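Local coordinates for glycosyl hydrolase family 2, TIM barrel domain protein (Faecalibacterium prausnitzii A2-165, PDB 6ED2), which is a gut bacterial beta-glucuronidase of glycosyl hydrolase family 2 that probably cleaves glucuronic acid from glucuronide conjugates, at residues A[320-325]-A[583-588]; A[195-200]-A[328-333]; A[77-82]-A[191-196]; A[351-356]-A[375-380]. All coordinates share one frame; numbering follows the deposited sequence.

In the fold
All four contacts are largely buried, at different depths. Contact 4, its centre about 5 Å from that of the chain, belongs to the barrel core and pairs two parallel strands topped by charged side chains. Contact 1 joins two barrel loops through a carboxylate, waters and an oblique aromatic pair; it touches contact 4 through Arg321 O and Ser355 OG. Contact 2 ties the barrel to the sugar binding domain with a backbone bond and packing on a histidine ring. Contact 3, its centre about 19 Å from that of the chain, lies within that domain and shares Gly195 and Ile196 with contact 2. Arg330 of contact 2 donates to Tyr191 O; both reach a neighbouring subunit.

Contact 1: A[320-325]-A[583-588]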
# COMPACT_ATOMS: atom_id res chain seq x y z
N GLY A 320 16.17 3.85 19.50
CA GLY A 320 15.38 3.07 20.43
C GLY A 320 14.78 1.89 19.67
O GLY A 320 14.28 2.03 18.55
N ARG A 321 14.84 0.72 20.29
CA ARG A 321 14.39 -0.51 19.68
C ARG A 321 13.17 -1.06 20.41
O ARG A 321 12.60 -0.42 21.31
CB ARG A 321 15.54 -1.52 19.68
CG ARG A 321 16.66 -1.19 18.69
CD ARG A 321 17.69 -2.31 18.64
NE ARG A 321 17.01 -3.56 18.32
CZ ARG A 321 16.83 -4.01 17.08
NH1 ARG A 321 17.32 -3.32 16.06
NH2 ARG A 321 16.15 -5.12 16.88
N HIS A 322 12.76 -2.25 20.00
CA HIS A 322 11.80 -3.06 20.72
C HIS A 322 12.14 -4.51 20.43
O HIS A 322 12.72 -4.83 19.38
CB HIS A 322 10.34 -2.76 20.33
CG HIS A 322 9.60 -1.90 21.32
ND1 HIS A 322 9.42 -2.26 22.64
CD2 HIS A 322 8.99 -0.69 21.18
CE1 HIS A 322 8.74 -1.32 23.27
NE2 HIS A 322 8.47 -0.35 22.40
N GLU A 323 11.79 -5.39 21.35
CA GLU A 323 11.76 -6.82 21.04
C GLU A 323 10.37 -7.07 20.48
O GLU A 323 9.40 -7.26 21.21
CB GLU A 323 12.07 -7.67 22.27
CG GLU A 323 13.54 -7.68 22.64
CD GLU A 323 13.81 -8.62 23.82
OE1 GLU A 323 13.18 -8.42 24.89
OE2 GLU A 323 14.63 -9.55 23.67
N ASP A 324 10.26 -7.00 19.16
CA ASP A 324 8.96 -6.99 18.50
C ASP A 324 9.16 -7.46 17.07
O ASP A 324 10.09 -7.00 16.40
CB ASP A 324 8.34 -5.58 18.55
CG ASP A 324 7.11 -5.43 17.66
OD1 ASP A 324 5.99 -5.42 18.20
OD2 ASP A 324 7.27 -5.32 16.42
N ALA A 325 8.29 -8.36 16.60
CA ALA A 325 8.30 -8.80 15.21
C ALA A 325 6.94 -9.41 14.91
O ALA A 325 6.14 -9.66 15.81
CB ALA A 325 9.44 -9.80 14.93
N ALA A 583 12.11 0.09 14.12
CA ALA A 583 11.14 -0.53 13.22
C ALA A 583 9.73 -0.34 13.76
O ALA A 583 9.52 -0.23 14.97
CB ALA A 583 11.46 -2.03 13.03
N ASP A 584 8.76 -0.31 12.84
CA ASP A 584 7.35 -0.32 13.23
C ASP A 584 7.10 -1.48 14.20
O ASP A 584 7.63 -2.58 14.02
CB ASP A 584 6.43 -0.48 12.01
CG ASP A 584 6.63 0.62 10.94
OD1 ASP A 584 7.04 1.77 11.27
OD2 ASP A 584 6.36 0.32 9.75
N PHE A 585 6.29 -1.22 15.23
CA PHE A 585 6.08 -2.20 16.29
C PHE A 585 4.65 -2.08 16.77
O PHE A 585 3.96 -1.09 16.50
CB PHE A 585 7.07 -2.02 17.46
CG PHE A 585 6.95 -0.68 18.17
CD1 PHE A 585 6.12 -0.53 19.27
CD2 PHE A 585 7.68 0.42 17.75
CE1 PHE A 585 6.00 0.69 19.92
CE2 PHE A 585 7.58 1.66 18.41
CZ PHE A 585 6.74 1.79 19.50
N GLN A 586 4.21 -3.10 17.51
CA GLN A 586 2.82 -3.22 17.92
C GLN A 586 2.54 -2.45 19.21
O GLN A 586 3.32 -2.51 20.17
CB GLN A 586 2.43 -4.68 18.12
CG GLN A 586 0.93 -4.88 18.08
CD GLN A 586 0.37 -4.46 16.74
OE1 GLN A 586 0.89 -4.85 15.70
NE2 GLN A 586 -0.67 -3.62 16.75
N THR A 587 1.42 -1.75 19.23
CA THR A 587 0.87 -1.04 20.38
C THR A 587 -0.53 -1.58 20.64
O THR A 587 -1.07 -2.37 19.86
CB THR A 587 0.81 0.47 20.13
OG1 THR A 587 -0.18 0.73 19.12
CG2 THR A 587 2.17 0.99 19.64
N THR A 588 -1.14 -1.11 21.72
CA THR A 588 -2.56 -1.36 21.91
C THR A 588 -3.36 -0.65 20.82
O THR A 588 -2.87 0.26 20.15
CB THR A 588 -3.01 -0.89 23.28
OG1 THR A 588 -2.63 0.48 23.44
CG2 THR A 588 -2.34 -1.70 24.38
O HOH W 1 9.36 -4.13 15.16
O HOH W 2 5.50 -4.09 20.58
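One face of the Phe585 ring takes His322 CD2 over its centre, while the carbonyl O of Ala583 lies at the ring edge, in plane. The two rings meet obliquely, planes at 48° and centroids 4.4 Å apart, and the closest pair is His322 CD2 to Phe585 CD1 at 3.5 Å. The Asp324 carboxylate is turned nearly perpendicular to the Phe585 ring and lies against CB of that residue, CG to CB 3.4 Å. Asp324 CG stands anti to that residue's N (chi1 169°), which carries OD1 to Gln586 N; this N-H...O bond is 3.0 Å long and nearly straight, and it reaches OD1 from above the carboxylate plane. Water 2 joins Asp324 OD1 to Gln586 O, and water 1 lies between Asp324 OD2 (2.7 Å) and Asp584 O (2.6 Å). OD2 also forms a salt bridge with Arg604, and His322 ND1 bonds to Tyr357. A bound magnesium ion lies about 3 Å from the nearest atom of the His322 side chain. The contact joins the loops after the first and last barrel strands, 312-320 and 574-580, which pair side by side where the barrel closes, ahead of helices 334-347 and 610-621.

Contact 2: A[195-200]-A[328-333]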
# COMPACT_ATOMS: atom_id res chain seq x y z
N GLY A 195 3.83 -14.25 27.69
CA GLY A 195 4.14 -15.61 27.30
C GLY A 195 5.51 -15.99 27.80
O GLY A 195 5.97 -15.43 28.80
N ILE A 196 6.18 -16.92 27.13
CA ILE A 196 7.55 -17.27 27.46
C ILE A 196 8.40 -16.85 26.27
O ILE A 196 8.44 -17.53 25.23
CB ILE A 196 7.72 -18.76 27.77
CG1 ILE A 196 6.84 -19.15 28.94
CG2 ILE A 196 9.17 -19.06 28.12
CD1 ILE A 196 7.16 -20.53 29.46
N HIS A 197 9.09 -15.73 26.42
CA HIS A 197 9.69 -15.00 25.32
C HIS A 197 11.10 -15.45 24.98
O HIS A 197 11.61 -15.04 23.93
CB HIS A 197 9.71 -13.50 25.64
CG HIS A 197 8.36 -12.86 25.64
ND1 HIS A 197 8.08 -11.72 26.36
CD2 HIS A 197 7.22 -13.20 25.00
CE1 HIS A 197 6.82 -11.38 26.17
NE2 HIS A 197 6.28 -12.26 25.33
N ARG A 198 11.75 -16.21 25.84
CA ARG A 198 13.18 -16.45 25.67
C ARG A 198 13.49 -17.91 25.92
O ARG A 198 12.67 -18.64 26.49
CB ARG A 198 13.98 -15.54 26.62
CG ARG A 198 13.92 -14.08 26.21
CD ARG A 198 14.48 -13.14 27.28
NE ARG A 198 14.05 -11.77 26.99
CZ ARG A 198 14.36 -10.71 27.73
NH1 ARG A 198 15.12 -10.83 28.83
NH2 ARG A 198 13.91 -9.51 27.37
N PRO A 199 14.67 -18.37 25.49
CA PRO A 199 15.02 -19.79 25.67
C PRO A 199 14.93 -20.25 27.12
O PRO A 199 15.27 -19.51 28.05
CB PRO A 199 16.47 -19.84 25.17
CG PRO A 199 16.52 -18.79 24.13
CD PRO A 199 15.59 -17.69 24.56
N VAL A 200 14.43 -21.48 27.28
CA VAL A 200 14.36 -22.21 28.54
C VAL A 200 15.42 -23.31 28.51
O VAL A 200 15.67 -23.91 27.46
CB VAL A 200 12.95 -22.80 28.75
CG1 VAL A 200 12.87 -23.63 30.05
CG2 VAL A 200 11.88 -21.68 28.69
N ARG A 328 5.42 -13.48 16.36
CA ARG A 328 5.99 -13.99 17.61
C ARG A 328 5.95 -12.99 18.78
O ARG A 328 6.40 -13.34 19.88
CB ARG A 328 7.44 -14.42 17.39
CG ARG A 328 8.46 -13.27 17.47
CD ARG A 328 9.79 -13.65 16.78
NE ARG A 328 9.55 -14.03 15.39
CZ ARG A 328 9.52 -15.28 14.95
NH1 ARG A 328 9.76 -16.30 15.78
NH2 ARG A 328 9.26 -15.51 13.67
N GLY A 329 5.43 -11.79 18.59
CA GLY A 329 5.44 -10.81 19.68
C GLY A 329 6.85 -10.45 20.08
O GLY A 329 7.65 -10.01 19.26
N ARG A 330 7.20 -10.67 21.36
CA ARG A 330 8.55 -10.37 21.84
C ARG A 330 9.45 -11.60 21.85
O ARG A 330 10.56 -11.53 22.39
CB ARG A 330 8.51 -9.75 23.24
CG ARG A 330 7.50 -8.63 23.38
CD ARG A 330 7.93 -7.47 24.32
NE ARG A 330 6.79 -6.54 24.39
CZ ARG A 330 6.53 -5.64 23.45
NH1 ARG A 330 7.33 -5.50 22.40
NH2 ARG A 330 5.45 -4.88 23.54
N GLY A 331 9.00 -12.70 21.26
CA GLY A 331 9.82 -13.90 21.23
C GLY A 331 11.17 -13.66 20.58
O GLY A 331 11.29 -12.91 19.61
N LEU A 332 12.19 -14.29 21.15
CA LEU A 332 13.53 -14.21 20.59
C LEU A 332 13.54 -14.94 19.24
O LEU A 332 12.98 -16.03 19.12
CB LEU A 332 14.55 -14.84 21.55
CG LEU A 332 15.99 -14.90 20.99
CD1 LEU A 332 16.57 -13.49 20.81
CD2 LEU A 332 16.91 -15.74 21.88
N ASP A 333 14.14 -14.32 18.24
CA ASP A 333 14.30 -14.92 16.92
C ASP A 333 15.66 -14.49 16.40
O ASP A 333 15.84 -13.35 15.98
CB ASP A 333 13.20 -14.49 15.97
CG ASP A 333 13.30 -15.21 14.63
OD1 ASP A 333 13.22 -16.46 14.63
OD2 ASP A 333 13.46 -14.52 13.60
O HOH W 3 12.77 -11.40 24.35
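Leu332 N donates to His197 O across the contact, 2.9 Å and nearly in line with the carbonyl bond, just after the type II' beta turn from Arg328 to Gly331. That turn, closed by Gly331 N to Arg328 O and with Gly329 at a positive phi, brings a loop of the TIM barrel domain against the sugar binding domain. Gly331 CA adds a CA-H...O contact to the same His197 O at 3.4 Å. Beside this backbone junction, Arg330 CB sits over the centre of one face of the His197 ring, a CH-pi contact 3.7 Å from the centroid and only 10° off the ring normal. The two side chains run side by side in the same direction, but the guanidinium plane is nearly perpendicular to the ring. A chi2 bend (-145°) leads the arginine chain onward from the ring, and its nitrogens bond to Tyr191 O and Glu323 O. A serine in place of His197 would probably leave Arg330 CB without its flat support and open a gap beside the turn. Further along, Leu332 CG stands anti to the backbone N (chi1 176°), and CD2 of Leu332 touches CD and CG of Pro199, 3.6 Å from CD, the side chains crossing at about a right angle. Arg328 and Asp333 form salt bridges with Asp333 and Arg328 of a neighbouring subunit, placing the turn near a subunit interface. Water 3 spans the two segments: it accepts from Arg198 NE and lies 3.0 Å from Arg330 O as well.

Contact 3: A[77-82]-A[191-196]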
# COMPACT_ATOMS: atom_id res chain seq x y z
N PHE A 77 2.27 -15.38 23.25
CA PHE A 77 1.15 -16.19 22.80
C PHE A 77 0.16 -15.41 21.94
O PHE A 77 -0.57 -16.02 21.16
CB PHE A 77 0.44 -16.87 23.98
CG PHE A 77 -0.34 -15.92 24.90
CD1 PHE A 77 -1.59 -15.43 24.54
CD2 PHE A 77 0.18 -15.57 26.14
CE1 PHE A 77 -2.33 -14.58 25.40
CE2 PHE A 77 -0.54 -14.72 27.01
CZ PHE A 77 -1.80 -14.22 26.63
N CYS A 78 0.16 -14.07 22.03
CA CYS A 78 -1.02 -13.29 21.64
C CYS A 78 -1.31 -13.34 20.13
O CYS A 78 -2.47 -13.48 19.72
CB CYS A 78 -0.86 -11.83 22.09
SG CYS A 78 -0.14 -11.60 23.76
N ASP A 79 -0.28 -13.18 19.29
CA ASP A 79 -0.50 -12.99 17.85
C ASP A 79 -0.56 -14.29 17.06
O ASP A 79 -0.63 -14.26 15.83
CB ASP A 79 0.59 -12.09 17.26
CG ASP A 79 0.37 -10.63 17.58
OD1 ASP A 79 -0.67 -10.31 18.22
OD2 ASP A 79 1.23 -9.80 17.19
N LEU A 80 -0.50 -15.43 17.74
CA LEU A 80 -0.64 -16.72 17.06
C LEU A 80 -2.09 -17.04 16.77
O LEU A 80 -2.38 -17.77 15.81
CB LEU A 80 0.01 -17.82 17.91
CG LEU A 80 1.50 -17.54 18.16
CD1 LEU A 80 2.08 -18.56 19.07
CD2 LEU A 80 2.25 -17.55 16.84
N PHE A 81 -3.02 -16.50 17.57
CA PHE A 81 -4.44 -16.84 17.47
C PHE A 81 -5.15 -16.00 16.42
O PHE A 81 -4.68 -14.93 16.01
CB PHE A 81 -5.13 -16.64 18.83
CG PHE A 81 -4.57 -17.50 19.92
CD1 PHE A 81 -4.96 -18.82 20.04
CD2 PHE A 81 -3.64 -17.00 20.81
CE1 PHE A 81 -4.45 -19.63 21.05
CE2 PHE A 81 -3.12 -17.80 21.82
CZ PHE A 81 -3.53 -19.13 21.94
N THR A 82 -6.32 -16.48 16.00
CA THR A 82 -7.13 -15.73 15.06
C THR A 82 -8.27 -14.95 15.71
O THR A 82 -8.93 -14.17 15.01
CB THR A 82 -7.71 -16.66 14.00
OG1 THR A 82 -8.37 -17.76 14.64
CG2 THR A 82 -6.59 -17.19 13.10
N TYR A 191 2.36 -2.87 23.04
CA TYR A 191 1.38 -3.91 23.31
C TYR A 191 1.84 -4.80 24.47
O TYR A 191 3.03 -5.09 24.63
CB TYR A 191 1.13 -4.76 22.06
CG TYR A 191 -0.12 -5.62 22.16
CD1 TYR A 191 -1.36 -5.13 21.77
CD2 TYR A 191 -0.06 -6.92 22.69
CE1 TYR A 191 -2.51 -5.91 21.88
CE2 TYR A 191 -1.21 -7.71 22.81
CZ TYR A 191 -2.43 -7.18 22.41
OH TYR A 191 -3.58 -7.94 22.52
N ASN A 192 0.88 -5.26 25.27
CA ASN A 192 1.19 -6.06 26.46
C ASN A 192 1.44 -7.53 26.09
O ASN A 192 0.79 -8.45 26.58
CB ASN A 192 0.06 -5.94 27.48
CG ASN A 192 0.45 -6.52 28.85
OD1 ASN A 192 1.57 -6.30 29.32
ND2 ASN A 192 -0.47 -7.25 29.48
N TYR A 193 2.43 -7.75 25.22
CA TYR A 193 2.81 -9.11 24.85
C TYR A 193 3.27 -9.88 26.09
O TYR A 193 4.09 -9.40 26.87
CB TYR A 193 3.94 -9.08 23.82
CG TYR A 193 3.49 -8.76 22.41
CD1 TYR A 193 2.49 -9.52 21.79
CD2 TYR A 193 4.06 -7.71 21.70
CE1 TYR A 193 2.07 -9.22 20.49
CE2 TYR A 193 3.65 -7.40 20.41
CZ TYR A 193 2.66 -8.16 19.81
OH TYR A 193 2.27 -7.85 18.53
N ALA A 194 2.73 -11.09 26.27
CA ALA A 194 3.18 -11.95 27.35
C ALA A 194 3.31 -13.38 26.83
O ALA A 194 2.94 -13.69 25.70
CB ALA A 194 2.23 -11.90 28.54
N GLY A 195 3.83 -14.25 27.69
CA GLY A 195 4.14 -15.61 27.30
C GLY A 195 5.51 -15.99 27.80
O GLY A 195 5.97 -15.43 28.80
N ILE A 196 6.18 -16.92 27.13
CA ILE A 196 7.55 -17.27 27.46
C ILE A 196 8.40 -16.85 26.27
O ILE A 196 8.44 -17.53 25.23
CB ILE A 196 7.72 -18.76 27.77
CG1 ILE A 196 6.84 -19.15 28.94
CG2 ILE A 196 9.17 -19.06 28.12
CD1 ILE A 196 7.16 -20.53 29.46
O HOH W 4 -1.03 -7.74 18.96
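Phe77 and Ala194 carry on from the small antiparallel pair of strands 75-76 and 195-196 in the sugar binding domain: Phe77 N donates to Ala194 O at 3.1 Å. Gly195 passes close beside Phe77, and a CB there would be tight against Phe77 N; its backbone angles also call for glycine. The Phe77 ring presents CE2 to Ala194 CB, while Gly195 CA lies at the ring edge. Cys78 SG enters between aromatic groups. Cys78 SG meets the Tyr193 ring at its edge, 3.9 Å from CD1, in a sulfur-aromatic contact, and Tyr191 CE2 at 4.1 Å, also near the ring plane; the sulfur also stands over one face of the Phe77 ring, offset toward its rim.

The polar end is held by Asp79. Tyr193 has CG anti to its carbonyl carbon (chi1 -78°), which brings the ring's OH to Asp79, where it donates to OD2 at 2.6 Å. The hydroxyl comes on the syn side, 34° out of the carboxylate plane, with carboxylate and ring almost perpendicular. Water 4 donates to Asp79 OD1 at 2.7 Å and lies over the centre of one Tyr191 ring face. Arg604 also bonds to Tyr193 OH, and Tyr191 OH bonds to Arg87. Phe77 meets Phe50 and Phe93 edge-to-face, an aromatic core consistent with the jelly-roll beta-sandwich of family 2 sugar binding domains.

Contact 4: A[351-356]-A[375-380]; sequences CFRTSH and IDEVPA
Arg353 and Ile375 face each other in parallel strands at the tightest part of this contact, their CA atoms 4.5 Å apart. Ile375 N donates to Phe352 O at 2.9 Å and Thr354 N to Ile375 O at 3.0 Å, so Ile375 is held through its N-H and C=O by Phe352 and Thr354, which flank Arg353. Thr354 OG1 takes the place of a main-chain acceptor and receives Glu377 N at 2.9 Å.

Further on the backbones separate and side chains span the distance. Glu377, extended beyond CG, splits its carboxylate between two partners. Arg353 NH1 reaches Glu377 OE1 at 2.8 Å, in the guanidinium plane and on the syn lone pair, as a salt bridge; His356 ND1 meets Glu377 OE2 at 2.9 Å nearly along the C-O bond, with ring and carboxylate 9° from coplanar. Arg353 also pairs with Glu535, and Ser355 CB lies over the guanidinium face. With an alanine in place of Glu377, His356 ND1 would probably lose its acceptor and the imidazole a restraint on its rotation, and Arg353 one of its charge partners. At this looser end a glycerol, probably from crystallisation, lies about 3 Å from the nearest His356 side-chain atom and may mark a pocket. Strand 351-353, helix 361-370 and strand 373-377 form a beta-alpha-beta crossover, and charged side chains at the C-terminal strand ends are characteristic of TIM-barrel glycosidase active sites.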
# COMPACT_ATOMS: atom_id res chain seq x y z
N CYS A 351 24.84 2.57 18.12
CA CYS A 351 24.30 2.57 19.47
C CYS A 351 22.81 2.30 19.45
O CYS A 351 22.10 2.75 18.54
CB CYS A 351 24.58 3.93 20.15
SG CYS A 351 23.95 4.04 21.86
N PHE A 352 22.32 1.59 20.46
CA PHE A 352 20.87 1.56 20.67
C PHE A 352 20.55 1.42 22.15
O PHE A 352 21.38 0.97 22.95
CB PHE A 352 20.16 0.43 19.89
CG PHE A 352 20.64 -0.97 20.22
CD1 PHE A 352 20.06 -1.70 21.24
CD2 PHE A 352 21.65 -1.57 19.47
CE1 PHE A 352 20.49 -3.00 21.53
CE2 PHE A 352 22.08 -2.87 19.75
CZ PHE A 352 21.50 -3.58 20.79
N ARG A 353 19.32 1.79 22.50
CA ARG A 353 18.80 1.70 23.85
C ARG A 353 17.82 0.54 23.90
O ARG A 353 17.04 0.34 22.96
CB ARG A 353 18.12 3.02 24.25
CG ARG A 353 17.32 2.98 25.57
CD ARG A 353 16.77 4.36 25.98
NE ARG A 353 15.85 4.91 24.99
CZ ARG A 353 14.55 5.08 25.19
NH1 ARG A 353 14.01 4.76 26.36
NH2 ARG A 353 13.78 5.59 24.23
N THR A 354 17.85 -0.24 24.99
CA THR A 354 16.93 -1.37 25.12
C THR A 354 15.59 -0.90 25.68
O THR A 354 15.14 -1.31 26.75
CB THR A 354 17.53 -2.50 25.96
OG1 THR A 354 17.45 -2.17 27.36
CG2 THR A 354 18.98 -2.78 25.56
N SER A 355 14.96 -0.01 24.93
CA SER A 355 13.63 0.44 25.30
C SER A 355 12.64 -0.70 25.12
O SER A 355 12.70 -1.40 24.11
CB SER A 355 13.24 1.62 24.41
OG SER A 355 13.73 1.42 23.09
N HIS A 356 11.76 -0.92 26.11
CA HIS A 356 11.76 -0.28 27.43
C HIS A 356 11.90 -1.34 28.52
O HIS A 356 11.13 -1.37 29.48
CB HIS A 356 10.46 0.48 27.67
CG HIS A 356 10.24 1.63 26.74
ND1 HIS A 356 11.12 2.68 26.64
CD2 HIS A 356 9.24 1.89 25.86
CE1 HIS A 356 10.67 3.54 25.74
NE2 HIS A 356 9.53 3.09 25.26
N ILE A 375 22.73 1.23 25.56
CA ILE A 375 22.19 1.81 26.78
C ILE A 375 21.14 0.84 27.32
O ILE A 375 20.10 0.63 26.70
CB ILE A 375 21.59 3.20 26.54
CG1 ILE A 375 22.65 4.13 25.94
CG2 ILE A 375 21.04 3.76 27.84
CD1 ILE A 375 22.13 5.51 25.59
N ASP A 376 21.41 0.26 28.48
CA ASP A 376 20.63 -0.84 29.04
C ASP A 376 19.55 -0.26 29.94
O ASP A 376 19.85 0.48 30.89
CB ASP A 376 21.54 -1.78 29.83
CG ASP A 376 21.05 -3.23 29.85
OD1 ASP A 376 19.93 -3.55 29.36
OD2 ASP A 376 21.80 -4.06 30.40
N GLU A 377 18.29 -0.61 29.68
CA GLU A 377 17.16 0.04 30.31
C GLU A 377 16.27 -0.97 31.04
O GLU A 377 15.87 -1.99 30.47
CB GLU A 377 16.34 0.81 29.28
CG GLU A 377 15.15 1.56 29.90
CD GLU A 377 14.53 2.57 28.94
OE1 GLU A 377 15.21 3.58 28.60
OE2 GLU A 377 13.36 2.37 28.53
N VAL A 378 15.93 -0.64 32.27
CA VAL A 378 15.05 -1.43 33.13
C VAL A 378 13.60 -1.10 32.80
O VAL A 378 13.33 -0.01 32.27
CB VAL A 378 15.45 -1.15 34.60
CG1 VAL A 378 14.81 0.12 35.12
CG2 VAL A 378 15.24 -2.34 35.49
N PRO A 379 12.60 -1.99 33.02
CA PRO A 379 11.24 -1.68 32.53
C PRO A 379 10.48 -0.64 33.35
O PRO A 379 9.27 -0.77 33.55
CB PRO A 379 10.53 -3.04 32.58
CG PRO A 379 11.61 -4.07 32.81
CD PRO A 379 12.67 -3.35 33.58
N ALA A 380 11.17 0.42 33.78
CA ALA A 380 10.56 1.48 34.59
C ALA A 380 9.89 2.51 33.68
O ALA A 380 10.31 3.67 33.54
CB ALA A 380 11.61 2.14 35.48